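Local atomic coordinates of phosphoribosylaminoimidazole carboxylase (Bombyx mori, PDB entry 4JA0), a protein that probably catalyses two steps of purine biosynthesis, through an AIR carboxylase region and a SAICAR synthetase region. Residues V165-K170 and K405-A410; L179-A184 and Q394-W399; S215-P220 and M227-V232; V271-G274 and D278-H281. One frame throughout, in Å; residues are numbered along the deposited sequence.

Interaction 1. Residues V165-K170 and K405-A410; sequences VDYMRK and KQLDMA
Tyr167 and Lys170 face Leu407 and Ala410 across two helices that run almost exactly antiparallel, the short segments making an angle of 175° with their axes 11.2 Å apart at closest approach. At this spacing the backbones stay well separated, and side chains reach across the gap to make the contact.

Leu407 lies at the middle of the contact, and its two methyls have different partners. CD1 sits against the Lys170 chain, with Lys170 CB 3.5 Å from Leu407 CD1 and the more distal methylenes close by as well. CD2 of Leu407 lies 3.9 Å from CE1 of Tyr167, whose side chain stands roughly perpendicular to that of the leucine. In Tyr167 the ring swings out opposite the backbone N (chi1 175°), which carries CE1 across to the leucine methyl.

The Lys170 chain bends at chi3 (-74°) and so wraps round CD1 of Leu407, ending with NZ 3.7 Å from CB of Ala410. Its aliphatic part therefore covers the leucine while its amino end stops beside the alanine methyl, and no hydrogen bond spans the two segments. With an alanine here everything beyond CB would be gone, CD and CE beside CD1 and NZ beside Ala410 included, and a gap would probably open there.

The contact joins helix 162-183 of the SAICAR synthetase region to helix 396-420 of the AIR carboxylase region. Alongside it, Asp166 forms a salt bridge with Arg414 farther along helix 396-420, and Val165 packs on helix 145-150. Gln406 bonds to Thr344 O of a second subunit.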
# COMPACT_ATOMS: atom_id res chain seq x y z
N VAL A 165 -41.07 3.56 -24.04
CA VAL A 165 -40.58 3.40 -25.40
C VAL A 165 -39.14 2.90 -25.42
O VAL A 165 -38.79 2.05 -26.26
CB VAL A 165 -40.74 4.70 -26.21
CG1 VAL A 165 -39.91 4.66 -27.50
CG2 VAL A 165 -42.22 4.94 -26.50
N ASP A 166 -38.31 3.38 -24.49
CA ASP A 166 -36.93 2.90 -24.38
C ASP A 166 -36.93 1.39 -24.15
O ASP A 166 -36.26 0.66 -24.87
CB ASP A 166 -36.16 3.60 -23.25
CG ASP A 166 -35.75 5.05 -23.60
OD1 ASP A 166 -35.61 5.36 -24.81
OD2 ASP A 166 -35.59 5.88 -22.66
N TYR A 167 -37.73 0.93 -23.19
CA TYR A 167 -37.82 -0.49 -22.89
C TYR A 167 -38.23 -1.35 -24.10
O TYR A 167 -37.64 -2.41 -24.35
CB TYR A 167 -38.81 -0.73 -21.75
CG TYR A 167 -39.03 -2.18 -21.45
CD1 TYR A 167 -38.15 -2.87 -20.66
CD2 TYR A 167 -40.11 -2.86 -21.99
CE1 TYR A 167 -38.34 -4.21 -20.38
CE2 TYR A 167 -40.32 -4.21 -21.73
CZ TYR A 167 -39.43 -4.88 -20.92
OH TYR A 167 -39.60 -6.22 -20.63
N MET A 168 -39.24 -0.88 -24.84
CA MET A 168 -39.76 -1.62 -26.00
C MET A 168 -38.79 -1.62 -27.18
O MET A 168 -38.74 -2.58 -27.94
CB MET A 168 -41.13 -1.08 -26.40
CG MET A 168 -42.24 -1.49 -25.43
SD MET A 168 -43.90 -0.92 -25.87
CE MET A 168 -43.87 0.80 -25.37
N ARG A 169 -38.02 -0.55 -27.34
CA ARG A 169 -37.00 -0.55 -28.37
C ARG A 169 -35.98 -1.58 -27.99
O ARG A 169 -35.62 -2.42 -28.79
CB ARG A 169 -36.30 0.79 -28.50
CG ARG A 169 -35.24 0.83 -29.60
CD ARG A 169 -34.08 1.75 -29.25
NE ARG A 169 -34.53 2.90 -28.46
CZ ARG A 169 -34.20 3.12 -27.19
NH1 ARG A 169 -33.37 2.30 -26.56
NH2 ARG A 169 -34.68 4.17 -26.55
N LYS A 170 -35.53 -1.52 -26.75
CA LYS A 170 -34.49 -2.43 -26.30
C LYS A 170 -34.99 -3.87 -26.33
O LYS A 170 -34.25 -4.77 -26.76
CB LYS A 170 -33.98 -2.04 -24.92
CG LYS A 170 -33.11 -0.76 -24.90
CD LYS A 170 -32.50 -0.56 -23.54
CE LYS A 170 -33.54 -0.09 -22.57
NZ LYS A 170 -33.11 -0.16 -21.14
N LYS A 405 -30.67 -10.11 -18.65
CA LYS A 405 -30.31 -9.58 -17.35
C LYS A 405 -29.86 -8.10 -17.46
O LYS A 405 -30.20 -7.28 -16.60
CB LYS A 405 -29.20 -10.44 -16.76
CG LYS A 405 -28.78 -10.05 -15.35
CD LYS A 405 -27.27 -10.16 -15.17
CE LYS A 405 -26.87 -9.61 -13.82
NZ LYS A 405 -27.64 -10.30 -12.74
N GLN A 406 -29.14 -7.77 -18.53
CA GLN A 406 -28.70 -6.40 -18.74
C GLN A 406 -29.88 -5.48 -18.94
O GLN A 406 -29.91 -4.38 -18.38
CB GLN A 406 -27.77 -6.33 -19.95
CG GLN A 406 -26.45 -7.03 -19.68
CD GLN A 406 -25.43 -6.92 -20.80
OE1 GLN A 406 -25.77 -6.65 -21.97
NE2 GLN A 406 -24.15 -7.13 -20.45
N LEU A 407 -30.87 -5.96 -19.68
CA LEU A 407 -32.07 -5.18 -19.88
C LEU A 407 -32.80 -5.02 -18.56
O LEU A 407 -33.35 -3.95 -18.27
CB LEU A 407 -33.00 -5.85 -20.90
CG LEU A 407 -34.30 -5.09 -21.18
CD1 LEU A 407 -33.96 -3.76 -21.83
CD2 LEU A 407 -35.28 -5.90 -22.04
N ASP A 408 -32.81 -6.08 -17.76
CA ASP A 408 -33.51 -6.02 -16.47
C ASP A 408 -32.90 -4.95 -15.55
O ASP A 408 -33.62 -4.18 -14.91
CB ASP A 408 -33.51 -7.38 -15.78
CG ASP A 408 -34.38 -8.40 -16.50
OD1 ASP A 408 -35.07 -8.00 -17.45
OD2 ASP A 408 -34.38 -9.60 -16.10
N MET A 409 -31.57 -4.91 -15.53
CA MET A 409 -30.82 -4.03 -14.65
C MET A 409 -30.97 -2.59 -15.06
O MET A 409 -31.02 -1.68 -14.22
CB MET A 409 -29.34 -4.42 -14.66
CG MET A 409 -29.01 -5.71 -13.90
SD MET A 409 -27.25 -5.93 -13.64
CE MET A 409 -26.63 -5.94 -15.33
N ALA A 410 -31.01 -2.36 -16.37
CA ALA A 410 -31.17 -1.01 -16.89
C ALA A 410 -32.58 -0.53 -16.59
O ALA A 410 -32.77 0.63 -16.19
CB ALA A 410 -30.86 -0.96 -18.37

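Interaction 2. Residues L179-A184 and Q394-W399; sequences LEKAWA and QDYLVW
Two aromatic rings of residues 394-399, Tyr396 and Trp399, each receive a residue of helix 162-183 on one face. Ala182 covers a face of the Tyr396 ring: its CA stands 3.9 Å above the plane over the ring centre, and its CB makes a CH-pi contact, 3.6 Å from Tyr396 CZ. A methylene of Lys181 lies over a face of Trp399, where CE is 3.8 Å from the centroid of the six-membered ring. At the edge of the same indole, in its plane, sits the carbonyl O of Tyr396.

The lysine chain is doubly bent, at chi2 (58°) and chi3 (82°). Its CG rests 3.5 Å from CB of Tyr396, and the two side chains run by one another, heading opposite ways, before CE turns over the indole. NZ continues to 4.7 Å from the centroid of the Trp399 six-membered ring, an off-centre cation-pi contact, and hydrogen-bonds to Tyr346 OH of a second subunit. The hydroxyl of Tyr396 is tied to Leu261 O. Asp395 is the N-cap of the second helix, its OD2 accepting from Leu397 N at 3.1 Å.

This buried interface brings the C-terminal part of helix 162-183 against the start of helix 396-420, joining the SAICAR synthetase region to the AIR carboxylase region. Helix 57-74 adds Ile70 against Tyr396, while Leu179 and Trp183 turn to strand 188-200.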
# COMPACT_ATOMS: atom_id res chain seq x y z
N LEU A 179 -33.75 -14.75 -31.40
CA LEU A 179 -34.30 -15.56 -32.47
C LEU A 179 -33.34 -15.65 -33.65
O LEU A 179 -33.28 -16.68 -34.33
CB LEU A 179 -35.64 -14.99 -32.94
CG LEU A 179 -36.70 -14.98 -31.84
CD1 LEU A 179 -37.93 -14.29 -32.35
CD2 LEU A 179 -37.02 -16.39 -31.39
N GLU A 180 -32.58 -14.57 -33.86
CA GLU A 180 -31.58 -14.54 -34.92
C GLU A 180 -30.59 -15.64 -34.63
O GLU A 180 -30.17 -16.38 -35.52
CB GLU A 180 -30.88 -13.17 -34.96
CG GLU A 180 -29.89 -13.03 -36.12
CD GLU A 180 -29.11 -11.71 -36.18
OE1 GLU A 180 -28.69 -11.35 -37.31
OE2 GLU A 180 -28.90 -11.05 -35.13
N LYS A 181 -30.24 -15.74 -33.34
CA LYS A 181 -29.29 -16.72 -32.87
C LYS A 181 -29.85 -18.15 -33.02
O LYS A 181 -29.21 -19.03 -33.60
CB LYS A 181 -28.96 -16.41 -31.41
CG LYS A 181 -27.54 -16.71 -31.02
CD LYS A 181 -26.58 -15.92 -31.90
CE LYS A 181 -26.39 -14.50 -31.43
NZ LYS A 181 -25.38 -13.82 -32.31
N ALA A 182 -31.09 -18.34 -32.58
CA ALA A 182 -31.76 -19.63 -32.70
C ALA A 182 -31.79 -20.13 -34.14
O ALA A 182 -31.33 -21.23 -34.41
CB ALA A 182 -33.18 -19.54 -32.13
N TRP A 183 -32.29 -19.31 -35.06
CA TRP A 183 -32.43 -19.74 -36.45
C TRP A 183 -31.11 -20.09 -37.14
O TRP A 183 -31.13 -20.83 -38.14
CB TRP A 183 -33.21 -18.70 -37.29
CG TRP A 183 -34.68 -18.85 -37.13
CD1 TRP A 183 -35.53 -17.98 -36.53
CD2 TRP A 183 -35.46 -19.97 -37.54
NE1 TRP A 183 -36.82 -18.47 -36.56
CE2 TRP A 183 -36.80 -19.70 -37.17
CE3 TRP A 183 -35.17 -21.17 -38.19
CZ2 TRP A 183 -37.84 -20.59 -37.43
CZ3 TRP A 183 -36.20 -22.05 -38.44
CH2 TRP A 183 -37.52 -21.76 -38.07
N ALA A 184 -29.99 -19.60 -36.62
CA ALA A 184 -28.69 -19.92 -37.21
C ALA A 184 -28.25 -21.37 -36.94
O ALA A 184 -27.36 -21.89 -37.60
CB ALA A 184 -27.64 -18.96 -36.73
N GLN A 394 -21.74 -21.32 -26.78
CA GLN A 394 -22.22 -22.57 -27.32
C GLN A 394 -23.70 -22.79 -27.07
O GLN A 394 -24.30 -23.71 -27.61
CB GLN A 394 -21.45 -23.73 -26.70
CG GLN A 394 -20.17 -24.02 -27.43
CD GLN A 394 -19.32 -25.03 -26.71
OE1 GLN A 394 -19.43 -25.20 -25.50
NE2 GLN A 394 -18.45 -25.69 -27.45
N ASP A 395 -24.28 -21.96 -26.23
CA ASP A 395 -25.65 -22.17 -25.83
C ASP A 395 -26.36 -20.85 -25.94
O ASP A 395 -26.24 -20.02 -25.04
CB ASP A 395 -25.69 -22.64 -24.38
CG ASP A 395 -27.06 -23.13 -23.97
OD1 ASP A 395 -27.13 -23.99 -23.06
OD2 ASP A 395 -28.07 -22.65 -24.52
N TYR A 396 -27.12 -20.63 -27.01
CA TYR A 396 -27.65 -19.29 -27.25
C TYR A 396 -28.60 -18.89 -26.13
O TYR A 396 -28.79 -17.71 -25.86
CB TYR A 396 -28.32 -19.16 -28.62
CG TYR A 396 -29.71 -19.72 -28.71
CD1 TYR A 396 -30.82 -18.95 -28.38
CD2 TYR A 396 -29.93 -21.02 -29.13
CE1 TYR A 396 -32.08 -19.47 -28.46
CE2 TYR A 396 -31.17 -21.54 -29.22
CZ TYR A 396 -32.26 -20.77 -28.88
OH TYR A 396 -33.53 -21.30 -28.97
N LEU A 397 -29.14 -19.89 -25.44
CA LEU A 397 -30.08 -19.65 -24.37
C LEU A 397 -29.43 -19.01 -23.15
O LEU A 397 -30.02 -18.15 -22.49
CB LEU A 397 -30.74 -20.94 -23.94
CG LEU A 397 -32.13 -20.62 -23.41
CD1 LEU A 397 -33.08 -20.62 -24.63
CD2 LEU A 397 -32.57 -21.59 -22.33
N VAL A 398 -28.22 -19.46 -22.82
CA VAL A 398 -27.49 -18.85 -21.74
C VAL A 398 -27.15 -17.43 -22.16
O VAL A 398 -27.40 -16.47 -21.42
CB VAL A 398 -26.21 -19.64 -21.42
CG1 VAL A 398 -25.28 -18.82 -20.55
CG2 VAL A 398 -26.56 -20.92 -20.73
N TRP A 399 -26.65 -17.30 -23.38
CA TRP A 399 -26.34 -16.01 -23.96
C TRP A 399 -27.55 -15.07 -23.98
O TRP A 399 -27.42 -13.88 -23.70
CB TRP A 399 -25.78 -16.25 -25.36
CG TRP A 399 -25.45 -15.03 -26.11
CD1 TRP A 399 -24.26 -14.36 -26.13
CD2 TRP A 399 -26.33 -14.30 -26.97
NE1 TRP A 399 -24.34 -13.27 -26.95
CE2 TRP A 399 -25.61 -13.21 -27.48
CE3 TRP A 399 -27.66 -14.48 -27.35
CZ2 TRP A 399 -26.18 -12.30 -28.37
CZ3 TRP A 399 -28.22 -13.57 -28.23
CH2 TRP A 399 -27.48 -12.49 -28.73

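Interaction 3. Residues S215-P220 and M227-V232; sequences SWRLWP and MVDKQV
Trp216 opens the contact with Asp229, whose CB lies at the edge of the indole, 4.2 Å from Trp216 CD1.

Arg217 follows with the chief polar link. Its NH2 donates to Gln231 OE1 at 2.7 Å, but the guanidinium and amide planes stand 74° apart, and the donor lies 52° out of the carbonyl plane, above it instead of on a lone pair. Gln231 OE1 also accepts from Arg234 NH1, so two arginines grip one oxygen. Lower down the chain, Arg217 CG packs 3.4 Å from Asp229 OD2, while the salt bridge from NE to this carboxylate is long. NH1 has Asp192 as its partner, and a sulfate, probably from the crystallisation liquor, adds a long, weak ion pair. A leucine in place of Arg217 would probably leave Asp192 without this charge partner and Gln231 OE1 with Arg234 alone of its two arginine donors.

Leu218 supplies the backbone link: its O accepts from Val228 N at 3.2 Å. Its N donates weakly to Asp229 OD1. The carboxylate reaches back to the strand because CG of Asp229 sits between its backbone N and carbonyl carbon (chi1 53°).

Trp219 runs beside Met227, both heading in one direction, with Trp219 CD1 3.8 Å from Met227 CB. Pro220 closes the walk, its CG and CD resting on CG2 of Val228.

Strand 216-220 pairs with strand 188-200 in an antiparallel sheet of the SAICAR synthetase region. The returning chain lies along it, and Asp229, ahead of the turn into helix 231-235, caps that helix weakly through OD2 and Gln231 N.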
# COMPACT_ATOMS: atom_id res chain seq x y z
N SER A 215 -44.94 -13.03 -39.22
CA SER A 215 -44.29 -11.99 -38.44
C SER A 215 -42.87 -11.69 -38.90
O SER A 215 -42.32 -10.64 -38.56
CB SER A 215 -44.23 -12.42 -36.97
OG SER A 215 -45.46 -12.95 -36.51
N TRP A 216 -42.29 -12.58 -39.69
CA TRP A 216 -40.88 -12.43 -40.01
C TRP A 216 -40.48 -12.69 -41.45
O TRP A 216 -41.30 -13.03 -42.30
CB TRP A 216 -40.03 -13.30 -39.07
CG TRP A 216 -40.26 -14.79 -39.15
CD1 TRP A 216 -40.54 -15.53 -40.26
CD2 TRP A 216 -40.22 -15.72 -38.06
NE1 TRP A 216 -40.67 -16.85 -39.94
CE2 TRP A 216 -40.48 -17.00 -38.59
CE3 TRP A 216 -39.97 -15.60 -36.68
CZ2 TRP A 216 -40.51 -18.15 -37.80
CZ3 TRP A 216 -40.00 -16.74 -35.89
CH2 TRP A 216 -40.27 -18.00 -36.45
N ARG A 217 -39.20 -12.51 -41.71
CA ARG A 217 -38.63 -12.77 -43.03
C ARG A 217 -37.46 -13.73 -42.85
O ARG A 217 -36.47 -13.41 -42.19
CB ARG A 217 -38.21 -11.44 -43.64
CG ARG A 217 -37.95 -11.47 -45.12
CD ARG A 217 -37.96 -10.05 -45.66
NE ARG A 217 -39.30 -9.62 -46.05
CZ ARG A 217 -39.74 -8.36 -46.00
NH1 ARG A 217 -38.97 -7.38 -45.53
NH2 ARG A 217 -40.98 -8.07 -46.39
N LEU A 218 -37.58 -14.94 -43.40
CA LEU A 218 -36.60 -15.98 -43.15
C LEU A 218 -35.86 -16.41 -44.39
O LEU A 218 -36.48 -16.84 -45.35
CB LEU A 218 -37.30 -17.22 -42.57
CG LEU A 218 -36.94 -17.63 -41.15
CD1 LEU A 218 -37.60 -18.93 -40.78
CD2 LEU A 218 -35.45 -17.77 -41.05
N TRP A 219 -34.53 -16.36 -44.36
CA TRP A 219 -33.77 -16.89 -45.49
C TRP A 219 -32.87 -18.07 -45.10
O TRP A 219 -31.94 -17.93 -44.31
CB TRP A 219 -32.90 -15.79 -46.12
CG TRP A 219 -33.68 -14.62 -46.65
CD1 TRP A 219 -35.03 -14.51 -46.76
CD2 TRP A 219 -33.13 -13.40 -47.16
NE1 TRP A 219 -35.37 -13.29 -47.30
CE2 TRP A 219 -34.21 -12.59 -47.56
CE3 TRP A 219 -31.83 -12.91 -47.32
CZ2 TRP A 219 -34.04 -11.31 -48.09
CZ3 TRP A 219 -31.65 -11.65 -47.86
CH2 TRP A 219 -32.75 -10.86 -48.25
N PRO A 220 -33.12 -19.25 -45.70
CA PRO A 220 -32.19 -20.36 -45.52
C PRO A 220 -30.90 -20.08 -46.26
O PRO A 220 -30.94 -19.57 -47.38
CB PRO A 220 -32.91 -21.54 -46.16
CG PRO A 220 -34.37 -21.19 -46.04
CD PRO A 220 -34.42 -19.69 -46.23
N MET A 227 -36.34 -17.97 -49.62
CA MET A 227 -37.24 -17.43 -48.57
C MET A 227 -38.42 -18.34 -48.24
O MET A 227 -38.99 -18.98 -49.12
CB MET A 227 -37.73 -16.02 -48.93
CG MET A 227 -38.53 -15.90 -50.22
SD MET A 227 -39.15 -14.21 -50.57
CE MET A 227 -37.73 -13.18 -50.22
N VAL A 228 -38.79 -18.40 -46.97
CA VAL A 228 -39.79 -19.36 -46.50
C VAL A 228 -40.91 -18.64 -45.77
O VAL A 228 -41.80 -19.28 -45.19
CB VAL A 228 -39.16 -20.41 -45.55
CG1 VAL A 228 -39.97 -21.69 -45.57
CG2 VAL A 228 -37.77 -20.73 -45.99
N ASP A 229 -40.85 -17.32 -45.76
CA ASP A 229 -41.83 -16.53 -45.02
C ASP A 229 -43.01 -16.10 -45.89
O ASP A 229 -43.15 -16.51 -47.04
CB ASP A 229 -41.16 -15.28 -44.44
CG ASP A 229 -40.43 -14.49 -45.49
OD1 ASP A 229 -39.54 -15.07 -46.17
OD2 ASP A 229 -40.74 -13.29 -45.65
N LYS A 230 -43.85 -15.25 -45.32
CA LYS A 230 -45.03 -14.70 -45.98
C LYS A 230 -44.71 -13.73 -47.15
O LYS A 230 -45.60 -13.17 -47.79
CB LYS A 230 -45.89 -14.00 -44.91
CG LYS A 230 -47.30 -13.58 -45.30
CD LYS A 230 -47.77 -12.48 -44.38
CE LYS A 230 -49.05 -11.85 -44.86
NZ LYS A 230 -49.45 -10.71 -44.00
N GLN A 231 -43.43 -13.54 -47.46
CA GLN A 231 -43.06 -12.72 -48.60
C GLN A 231 -43.38 -13.47 -49.90
O GLN A 231 -43.67 -12.87 -50.93
CB GLN A 231 -41.58 -12.34 -48.56
CG GLN A 231 -41.19 -11.21 -49.52
CD GLN A 231 -42.01 -9.94 -49.29
OE1 GLN A 231 -42.35 -9.60 -48.16
NE2 GLN A 231 -42.32 -9.22 -50.38
N VAL A 232 -43.32 -14.80 -49.83
CA VAL A 232 -43.66 -15.65 -50.97
C VAL A 232 -45.09 -15.37 -51.41
O VAL A 232 -45.38 -15.25 -52.61
CB VAL A 232 -43.50 -17.14 -50.62
CG1 VAL A 232 -44.16 -18.02 -51.67
CG2 VAL A 232 -42.02 -17.50 -50.49

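Interaction 4. Residues V271-G274 and D278-H281; sequences VFMG and DQEH
Met273 reaches Asp278 and Gln279 through two torsions. Its CG is set between the backbone N and the carbonyl carbon (chi1 58°), and a bend at chi3 (-81°) then turns the terminal methyl toward the start of the helix. In Gln279 a bend at chi2 (53°) folds the amide back: although the residue points away overall, its CB touches the Met273 methyl and OE1 comes back to it.

The Met273 methyl is the meeting point. CE lies 3.8 Å from CB of Asp278 and 3.7 Å from OE1 of Gln279, and it is also near the peptide between these two residues. The sulfur is alongside too, with SD 3.8 Å from Gln279 OE1, the two side chains crossing at a slant. Nearer the backbone, CB of Met273 meets CB of Asp278 at 4.0 Å. Asp278 occupies the N-cap position, yet its carboxylate makes no capping bond, and its OD2 stays 4.2 Å from Gly274 N.

The segments join the C-terminal end of strand 267-273 to the first turn of helix 279-291, the opening step of a beta-alpha-beta unit that continues into strand 296-300 of the parallel sheet. Leu420 of another subunit packs on both Met273 and Gln279, which brings the oligomer interface up to this corner.

Because no hydrogen bond or salt bridge crosses between the segments, the fit depends on van der Waals contact of a flexible thioether with the peptide and the amide. Such contact is non-directional, consistent with an apolar meeting that sets no polar orientation across the segments.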
# COMPACT_ATOMS: atom_id res chain seq x y z
N VAL A 271 -16.62 -25.64 -9.48
CA VAL A 271 -15.96 -24.74 -8.54
C VAL A 271 -15.12 -25.54 -7.55
O VAL A 271 -15.67 -26.30 -6.76
CB VAL A 271 -16.98 -23.90 -7.78
CG1 VAL A 271 -16.27 -22.84 -6.96
CG2 VAL A 271 -17.94 -23.23 -8.74
N PHE A 272 -13.80 -25.38 -7.58
CA PHE A 272 -12.95 -26.01 -6.56
C PHE A 272 -12.71 -25.02 -5.44
O PHE A 272 -12.18 -23.93 -5.69
CB PHE A 272 -11.58 -26.39 -7.13
CG PHE A 272 -11.59 -27.60 -8.03
CD1 PHE A 272 -12.69 -28.43 -8.09
CD2 PHE A 272 -10.47 -27.90 -8.78
CE1 PHE A 272 -12.67 -29.55 -8.92
CE2 PHE A 272 -10.45 -29.00 -9.62
CZ PHE A 272 -11.55 -29.83 -9.68
N MET A 273 -13.09 -25.38 -4.21
CA MET A 273 -12.70 -24.56 -3.07
C MET A 273 -11.61 -25.30 -2.28
O MET A 273 -11.70 -26.52 -2.08
CB MET A 273 -13.90 -24.24 -2.18
CG MET A 273 -14.56 -25.48 -1.69
SD MET A 273 -16.30 -25.35 -1.32
CE MET A 273 -16.17 -24.65 0.30
N GLY A 274 -10.59 -24.57 -1.85
CA GLY A 274 -9.46 -25.15 -1.11
C GLY A 274 -9.78 -25.57 0.31
O GLY A 274 -9.05 -26.37 0.91
N ASP A 278 -15.10 -22.06 2.71
CA ASP A 278 -15.45 -21.19 1.60
C ASP A 278 -16.83 -21.52 0.99
O ASP A 278 -17.15 -21.11 -0.12
CB ASP A 278 -14.36 -21.28 0.52
CG ASP A 278 -12.97 -20.81 1.01
OD1 ASP A 278 -12.91 -19.94 1.92
OD2 ASP A 278 -11.95 -21.33 0.49
N GLN A 279 -17.65 -22.21 1.76
CA GLN A 279 -18.88 -22.83 1.27
C GLN A 279 -19.95 -21.85 0.81
O GLN A 279 -20.41 -21.90 -0.35
CB GLN A 279 -19.40 -23.78 2.37
CG GLN A 279 -20.72 -24.49 2.14
CD GLN A 279 -20.77 -25.23 0.84
OE1 GLN A 279 -19.75 -25.45 0.19
NE2 GLN A 279 -21.97 -25.64 0.45
N GLU A 280 -20.33 -20.94 1.70
CA GLU A 280 -21.32 -19.92 1.42
C GLU A 280 -20.91 -19.10 0.18
O GLU A 280 -21.77 -18.78 -0.67
CB GLU A 280 -21.47 -19.00 2.63
CG GLU A 280 -22.40 -19.51 3.73
CD GLU A 280 -23.03 -18.37 4.52
OE1 GLU A 280 -22.64 -17.20 4.30
OE2 GLU A 280 -23.91 -18.65 5.37
N HIS A 281 -19.62 -18.79 0.07
CA HIS A 281 -19.11 -18.04 -1.07
C HIS A 281 -19.38 -18.81 -2.36
O HIS A 281 -19.87 -18.26 -3.33
CB HIS A 281 -17.60 -17.78 -0.92
CG HIS A 281 -16.97 -17.14 -2.12
ND1 HIS A 281 -17.07 -15.80 -2.40
CD2 HIS A 281 -16.23 -17.67 -3.12
CE1 HIS A 281 -16.42 -15.52 -3.51
NE2 HIS A 281 -15.89 -16.65 -3.97

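How the interactions relate
Interactions 1 and 2 are two levels of one interface: both join helix 162-183 to helix 396-420, with centres about 19 Å apart, and both touch the second subunit. Interaction 3 lies within the SAICAR synthetase region and meets interaction 2 where Trp183 NE1 comes 3.5 Å from Trp216 CH2. Interaction 4 stands apart on the parallel sheet of the AIR carboxylase region, its centre about 50 Å from that of interaction 3, across the centre of the chain. Along the sequence, interactions 3 and 4 follow one another inside the long spans bridged by 1 and 2. The C-terminal helix thus returns to the first region and joins the two enzyme regions, which probably carry the two activities.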